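Local structure of C2 toxin component I (Clostridium botulinum, 2J3Z) at residues 17-22 with 181-186; 24-29 with 175-180. The protein is the enzymatic component of the binary C2 toxin, an ADP-ribosyltransferase that modifies the actin of the intoxicated cell. The protein carries 1 engineered substitution. All blocks are in the same frame, centred on the assembly; numbering follows the deposited sequence.

Contact 1. Residues 17-22 with 181-186; sequences EAKKWG and ETVSLL
Gly22 and Val183 mark the closest backbone approach, their CA atoms 5.7 Å apart, where the axes of helix segment 17-22 and strand 182-186 pass at 8.4 Å and 51°. This is helix-on-sheet packing in the N-terminal ADP-ribosyltransferase-like part of the toxin: helix 15-31 lies over the hairpin at one edge of a mixed sheet, in which strand 182-187 runs between strands 147-150 and 175-179.

Val183 makes the central contact, its two methyls set against the helix between Ala18 and Gly22. Its CG1 stands anti to the backbone N (chi1 -173°), an orientation that brings it 3.7 Å from Gly22 CA, where no side chain intervenes. The other branch lies against the Ala18 carbonyl, with CG2 3.4 Å from Ala18 O. That carbonyl is already engaged by Gly22 N in the helix, so the methyl merely packs against a satisfied polar atom; Ala18 CB adds a looser apolar touch.

Lys19 extends the contact toward the hairpin turn. Its chain bends twice, at chi2 (-88°) and chi3, and so passes obliquely over the valine methyl, with CE 3.7 Å from Val183 CG2. The aliphatic part does the packing here. The ammonium group comes near Glu181 N, but both are donors and no hydrogen bond joins them.

At the other end Trp21 reaches along the strand to Leu185, beside glycerol, probably a crystallisation additive, and Phe10, whose ring meets the indole. Val176 of the neighbouring strand touches both Trp21 and Leu185, tying this end of the contact to the edge strand. Trp21 and Leu185 approach at about a right angle, the leucine methyl lying in the indole plane and meeting the ring at its edge, with CD2 3.9 Å from Trp21 CH2.

Contact 2. Residues 24-29 with 175-180; sequences EEEKRW and GVLNDK
Val176, Glu26 and Trp29 bury the most surface where helix segment 24-29 crosses strand 175-179 at 125°. Val176 meets the helix through its carbonyl: Val176 O lies 3.3 Å from Glu26 CB and receives a CA-H...O contact from Glu26.

Glu26 makes the polar link. With CG anti to the backbone N (chi1 179°) and the chain extended, the carboxylate reaches past Val176 to Asn178, whose backbone N donates to Glu26 OE1 at 2.7 Å. The bond is nearly straight, 171° at the hydrogen, and arrives on the anti side, out of the carboxylate plane. Lys45 forms a salt bridge with the same OE1 and a hydrogen bond with Asn178 O, probably helping to keep the acid ionised.

Trp29 lays one face of its six-membered ring over Gly175 CA in a CH-pi arrangement, though the closeness of the modelled approach is doubtful, and its CZ3 sits 4.1 Å from Leu177 CD2. Its NE1 is hydrogen-bonded to Ala88 O, which helps to set the rotation of the indole. An amphipathic helix thus covers the outermost strand of a mixed sheet, a side-chain carboxylate taking up an edge-strand N-H.

Contacts 1 and 2 show how one helix can secure both strands of a hairpin. Successive parts of helix 15-31 meet strand 182-187 and then strand 175-179, neighbours in the sheet joined by backbone bonds such as Leu186 N to Gly175 O (2.7 Å). Both contacts are partly buried: buried residues of helix and strand meet inside, while exposed helix positions point away. Position in the sheet separates their chemistry: the strand of 181-186 is paired on both sides, and the helix meets it through apolar packing without a hydrogen bond across, whereas 175-180 forms the sheet's edge and is met by a carboxylate and an indole face. Asn178 also packs against Lys19 and Val183, bridging the two.

Contact 1. Residues 17-22 with 181-186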
loop_
_atom_site.group_PDB
_atom_site.type_symbol
_atom_site.label_atom_id
_atom_site.label_comp_id
_atom_site.label_asym_id
_atom_site.label_seq_id
_atom_site.Cartn_x
_atom_site.Cartn_y
_atom_site.Cartn_z
ATOM N N GLU A 17 -30.373 -14.204 12.401
ATOM C CA GLU A 17 -30.777 -13.181 11.456
ATOM C C GLU A 17 -29.676 -12.925 10.405
ATOM O O GLU A 17 -29.953 -12.923 9.199
ATOM C CB GLU A 17 -31.179 -11.917 12.214
ATOM C CG GLU A 17 -32.571 -12.060 12.823
ATOM C CD GLU A 17 -33.072 -10.813 13.559
ATOM O OE1 GLU A 17 -32.467 -9.718 13.383
ATOM O OE2 GLU A 17 -34.083 -10.946 14.310
ATOM N N ALA A 18 -28.444 -12.740 10.880
ATOM C CA ALA A 18 -27.250 -12.680 10.035
ATOM C C ALA A 18 -27.080 -13.935 9.175
ATOM O O ALA A 18 -26.838 -13.824 7.984
ATOM C CB ALA A 18 -26.012 -12.436 10.892
ATOM N N LYS A 19 -27.221 -15.112 9.778
ATOM C CA LYS A 19 -27.155 -16.398 9.057
ATOM C C LYS A 19 -28.164 -16.530 7.904
ATOM O O LYS A 19 -27.809 -16.988 6.809
ATOM C CB LYS A 19 -27.346 -17.573 10.025
ATOM C CG LYS A 19 -26.155 -17.909 10.912
ATOM C CD LYS A 19 -25.194 -18.892 10.235
ATOM C CE LYS A 19 -24.048 -18.177 9.531
ATOM N NZ LYS A 19 -23.267 -19.117 8.703
ATOM N N LYS A 20 -29.410 -16.125 8.154
ATOM C CA LYS A 20 -30.476 -16.210 7.153
ATOM C C LYS A 20 -30.179 -15.263 5.982
ATOM O O LYS A 20 -30.227 -15.674 4.825
ATOM C CB LYS A 20 -31.832 -15.898 7.780
ATOM C CG LYS A 20 -33.014 -16.254 6.901
ATOM C CD LYS A 20 -34.318 -16.329 7.728
ATOM C CE LYS A 20 -35.406 -17.129 7.010
ATOM N NZ LYS A 20 -36.388 -17.807 7.958
ATOM N N TRP A 21 -29.847 -14.013 6.293
ATOM C CA TRP A 21 -29.476 -13.038 5.298
ATOM C C TRP A 21 -28.250 -13.502 4.483
ATOM O O TRP A 21 -28.201 -13.354 3.244
ATOM C CB TRP A 21 -29.157 -11.721 6.004
ATOM C CG TRP A 21 -28.934 -10.579 5.054
ATOM C CD1 TRP A 21 -29.901 -9.762 4.519
ATOM C CD2 TRP A 21 -27.679 -10.114 4.522
ATOM N NE1 TRP A 21 -29.322 -8.825 3.701
ATOM C CE2 TRP A 21 -27.965 -9.018 3.678
ATOM C CE3 TRP A 21 -26.346 -10.515 4.681
ATOM C CZ2 TRP A 21 -26.975 -8.318 2.998
ATOM C CZ3 TRP A 21 -25.364 -9.829 4.003
ATOM C CH2 TRP A 21 -25.681 -8.734 3.166
ATOM N N GLY A 22 -27.262 -14.047 5.200
ATOM C CA GLY A 22 -25.995 -14.457 4.618
ATOM C C GLY A 22 -26.133 -15.589 3.628
ATOM O O GLY A 22 -25.446 -15.605 2.600
ATOM N N GLU A 181 -20.947 -19.920 11.126
ATOM C CA GLU A 181 -21.160 -18.812 12.110
ATOM C C GLU A 181 -20.609 -17.408 11.770
ATOM O O GLU A 181 -21.022 -16.435 12.403
ATOM C CB GLU A 181 -20.794 -19.220 13.567
ATOM C CG GLU A 181 -19.358 -18.934 14.061
ATOM C CD GLU A 181 -19.229 -19.108 15.588
ATOM O OE1 GLU A 181 -20.015 -19.889 16.201
ATOM O OE2 GLU A 181 -18.341 -18.449 16.186
ATOM N N THR A 182 -19.700 -17.311 10.796
ATOM C CA THR A 182 -19.265 -16.019 10.265
ATOM C C THR A 182 -20.055 -15.667 8.984
ATOM O O THR A 182 -20.112 -16.444 8.018
ATOM C CB THR A 182 -17.722 -15.975 10.051
ATOM O OG1 THR A 182 -17.071 -15.937 11.330
ATOM C CG2 THR A 182 -17.260 -14.728 9.291
ATOM N N VAL A 183 -20.706 -14.507 9.008
ATOM C CA VAL A 183 -21.242 -13.914 7.779
ATOM C C VAL A 183 -20.403 -12.690 7.424
ATOM O O VAL A 183 -20.235 -11.777 8.244
ATOM C CB VAL A 183 -22.714 -13.523 7.875
ATOM C CG1 VAL A 183 -23.189 -13.083 6.507
ATOM C CG2 VAL A 183 -23.567 -14.699 8.374
ATOM N N SER A 184 -19.872 -12.663 6.209
ATOM C CA SER A 184 -19.112 -11.484 5.802
ATOM C C SER A 184 -19.324 -11.012 4.357
ATOM O O SER A 184 -19.750 -11.790 3.464
ATOM C CB SER A 184 -17.607 -11.708 6.055
ATOM O OG SER A 184 -17.133 -12.727 5.200
ATOM N N LEU A 185 -19.018 -9.729 4.141
ATOM C CA LEU A 185 -18.872 -9.213 2.768
ATOM C C LEU A 185 -17.436 -9.339 2.304
ATOM O O LEU A 185 -16.507 -9.239 3.106
ATOM C CB LEU A 185 -19.329 -7.763 2.605
ATOM C CG LEU A 185 -20.616 -7.268 3.283
ATOM C CD1 LEU A 185 -20.895 -5.851 2.842
ATOM C CD2 LEU A 185 -21.805 -8.104 2.953
ATOM N N LEU A 186 -17.266 -9.602 1.012
ATOM C CA LEU A 186 -15.967 -9.497 0.364
ATOM C C LEU A 186 -15.968 -8.236 -0.476
ATOM O O LEU A 186 -16.957 -7.934 -1.140
ATOM C CB LEU A 186 -15.648 -10.739 -0.488
ATOM C CG LEU A 186 -14.216 -10.820 -1.029
ATOM C CD1 LEU A 186 -13.192 -10.986 0.095
ATOM C CD2 LEU A 186 -14.084 -11.944 -2.062
#

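Contact 2. Residues 24-29 with 175-180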
loop_
_atom_site.group_PDB
_atom_site.type_symbol
_atom_site.label_atom_id
_atom_site.label_comp_id
_atom_site.label_asym_id
_atom_site.label_seq_id
_atom_site.Cartn_x
_atom_site.Cartn_y
_atom_site.Cartn_z
ATOM N N GLU A 24 -28.984 -16.619 1.842
ATOM C CA GLU A 24 -29.648 -16.143 0.638
ATOM C C GLU A 24 -28.719 -15.326 -0.271
ATOM O O GLU A 24 -28.640 -15.575 -1.474
ATOM C CB GLU A 24 -30.898 -15.337 0.990
ATOM C CG GLU A 24 -31.832 -15.148 -0.207
ATOM C CD GLU A 24 -32.168 -16.469 -0.926
ATOM O OE1 GLU A 24 -32.491 -17.478 -0.242
ATOM O OE2 GLU A 24 -32.112 -16.500 -2.184
ATOM N N GLU A 25 -28.016 -14.376 0.323
ATOM C CA GLU A 25 -27.133 -13.478 -0.415
ATOM C C GLU A 25 -25.975 -14.203 -1.096
ATOM O O GLU A 25 -25.658 -13.915 -2.254
ATOM C CB GLU A 25 -26.591 -12.376 0.505
ATOM C CG GLU A 25 -27.638 -11.411 0.992
ATOM C CD GLU A 25 -28.202 -10.588 -0.150
ATOM O OE1 GLU A 25 -27.473 -9.697 -0.693
ATOM O OE2 GLU A 25 -29.381 -10.862 -0.503
ATOM N N GLU A 26 -25.340 -15.129 -0.377
ATOM C CA GLU A 26 -24.276 -15.942 -0.973
ATOM C C GLU A 26 -24.828 -16.763 -2.128
ATOM O O GLU A 26 -24.191 -16.817 -3.173
ATOM C CB GLU A 26 -23.595 -16.865 0.047
ATOM C CG GLU A 26 -22.501 -17.734 -0.549
ATOM C CD GLU A 26 -21.995 -18.783 0.420
ATOM O OE1 GLU A 26 -21.187 -18.431 1.293
ATOM O OE2 GLU A 26 -22.408 -19.958 0.304
ATOM N N LYS A 27 -25.989 -17.386 -1.928
ATOM C CA LYS A 27 -26.629 -18.191 -2.957
ATOM C C LYS A 27 -26.871 -17.329 -4.189
ATOM O O LYS A 27 -26.594 -17.750 -5.315
ATOM C CB LYS A 27 -27.952 -18.810 -2.457
ATOM C CG LYS A 27 -28.747 -19.596 -3.527
ATOM C CD LYS A 27 -30.065 -20.158 -2.964
ATOM C CE LYS A 27 -30.783 -21.067 -3.981
ATOM N NZ LYS A 27 -32.053 -21.687 -3.452
ATOM N N ARG A 28 -27.366 -16.119 -3.944
ATOM C CA ARG A 28 -27.709 -15.142 -4.968
ATOM C C ARG A 28 -26.463 -14.746 -5.754
ATOM O O ARG A 28 -26.482 -14.719 -6.976
ATOM C CB ARG A 28 -28.376 -13.934 -4.301
ATOM C CG ARG A 28 -29.014 -12.909 -5.220
ATOM C CD ARG A 28 -29.933 -11.975 -4.433
ATOM N NE ARG A 28 -31.156 -12.670 -4.037
ATOM C CZ ARG A 28 -32.069 -12.205 -3.174
ATOM N NH1 ARG A 28 -31.913 -11.022 -2.569
ATOM N NH2 ARG A 28 -33.153 -12.936 -2.911
ATOM N N TRP A 29 -25.376 -14.474 -5.052
ATOM C CA TRP A 29 -24.107 -14.120 -5.695
ATOM C C TRP A 29 -23.567 -15.298 -6.488
ATOM O O TRP A 29 -23.218 -15.173 -7.656
ATOM C CB TRP A 29 -23.083 -13.736 -4.643
ATOM C CG TRP A 29 -21.790 -13.222 -5.170
ATOM C CD1 TRP A 29 -21.567 -12.560 -6.354
ATOM C CD2 TRP A 29 -20.523 -13.246 -4.485
ATOM N NE1 TRP A 29 -20.227 -12.186 -6.447
ATOM C CE2 TRP A 29 -19.571 -12.598 -5.319
ATOM C CE3 TRP A 29 -20.098 -13.767 -3.257
ATOM C CZ2 TRP A 29 -18.219 -12.465 -4.963
ATOM C CZ3 TRP A 29 -18.739 -13.630 -2.903
ATOM C CH2 TRP A 29 -17.821 -12.976 -3.755
ATOM N N GLY A 175 -19.253 -9.198 -2.447
ATOM C CA GLY A 175 -19.906 -10.483 -2.390
ATOM C C GLY A 175 -20.173 -10.810 -0.941
ATOM O O GLY A 175 -19.657 -10.145 -0.030
ATOM N N VAL A 176 -21.017 -11.812 -0.718
ATOM C CA VAL A 176 -21.234 -12.271 0.641
ATOM C C VAL A 176 -20.883 -13.748 0.760
ATOM O O VAL A 176 -21.266 -14.591 -0.089
ATOM C CB VAL A 176 -22.650 -11.976 1.244
ATOM C CG1 VAL A 176 -23.105 -10.536 1.010
ATOM C CG2 VAL A 176 -23.643 -12.868 0.685
ATOM N N LEU A 177 -20.131 -14.020 1.823
ATOM C CA LEU A 177 -19.743 -15.356 2.186
ATOM C C LEU A 177 -20.379 -15.699 3.515
ATOM O O LEU A 177 -20.346 -14.924 4.496
ATOM C CB LEU A 177 -18.218 -15.494 2.245
ATOM C CG LEU A 177 -17.490 -15.324 0.903
ATOM C CD1 LEU A 177 -15.976 -15.170 1.108
ATOM C CD2 LEU A 177 -17.816 -16.467 -0.059
ATOM N N ASN A 178 -20.974 -16.877 3.506
ATOM C CA ASN A 178 -21.597 -17.455 4.659
ATOM C C ASN A 178 -20.892 -18.778 4.952
ATOM O O ASN A 178 -21.027 -19.731 4.190
ATOM C CB ASN A 178 -23.072 -17.676 4.326
ATOM C CG ASN A 178 -23.858 -18.208 5.481
ATOM O OD1 ASN A 178 -24.185 -19.384 5.536
ATOM N ND2 ASN A 178 -24.178 -17.344 6.411
ATOM N N ASP A 179 -20.100 -18.822 6.018
ATOM C CA ASP A 179 -19.577 -20.102 6.519
ATOM C C ASP A 179 -19.532 -20.158 8.029
ATOM O O ASP A 179 -19.036 -19.230 8.686
ATOM C CB ASP A 179 -18.169 -20.443 5.976
ATOM C CG ASP A 179 -17.071 -19.572 6.581
ATOM O OD1 ASP A 179 -17.404 -18.491 7.083
ATOM O OD2 ASP A 179 -15.880 -19.950 6.555
ATOM N N LYS A 180 -20.056 -21.254 8.564
ATOM C CA LYS A 180 -19.747 -21.668 9.927
ATOM C C LYS A 180 -19.764 -20.487 10.920
ATOM O O LYS A 180 -18.716 -20.086 11.474
ATOM C CB LYS A 180 -18.356 -22.322 9.913
ATOM C CG LYS A 180 -18.304 -23.738 10.437
ATOM C CD LYS A 180 -16.898 -24.044 10.950
ATOM C CE LYS A 180 -16.744 -23.595 12.420
ATOM N NZ LYS A 180 -15.321 -23.241 12.741
#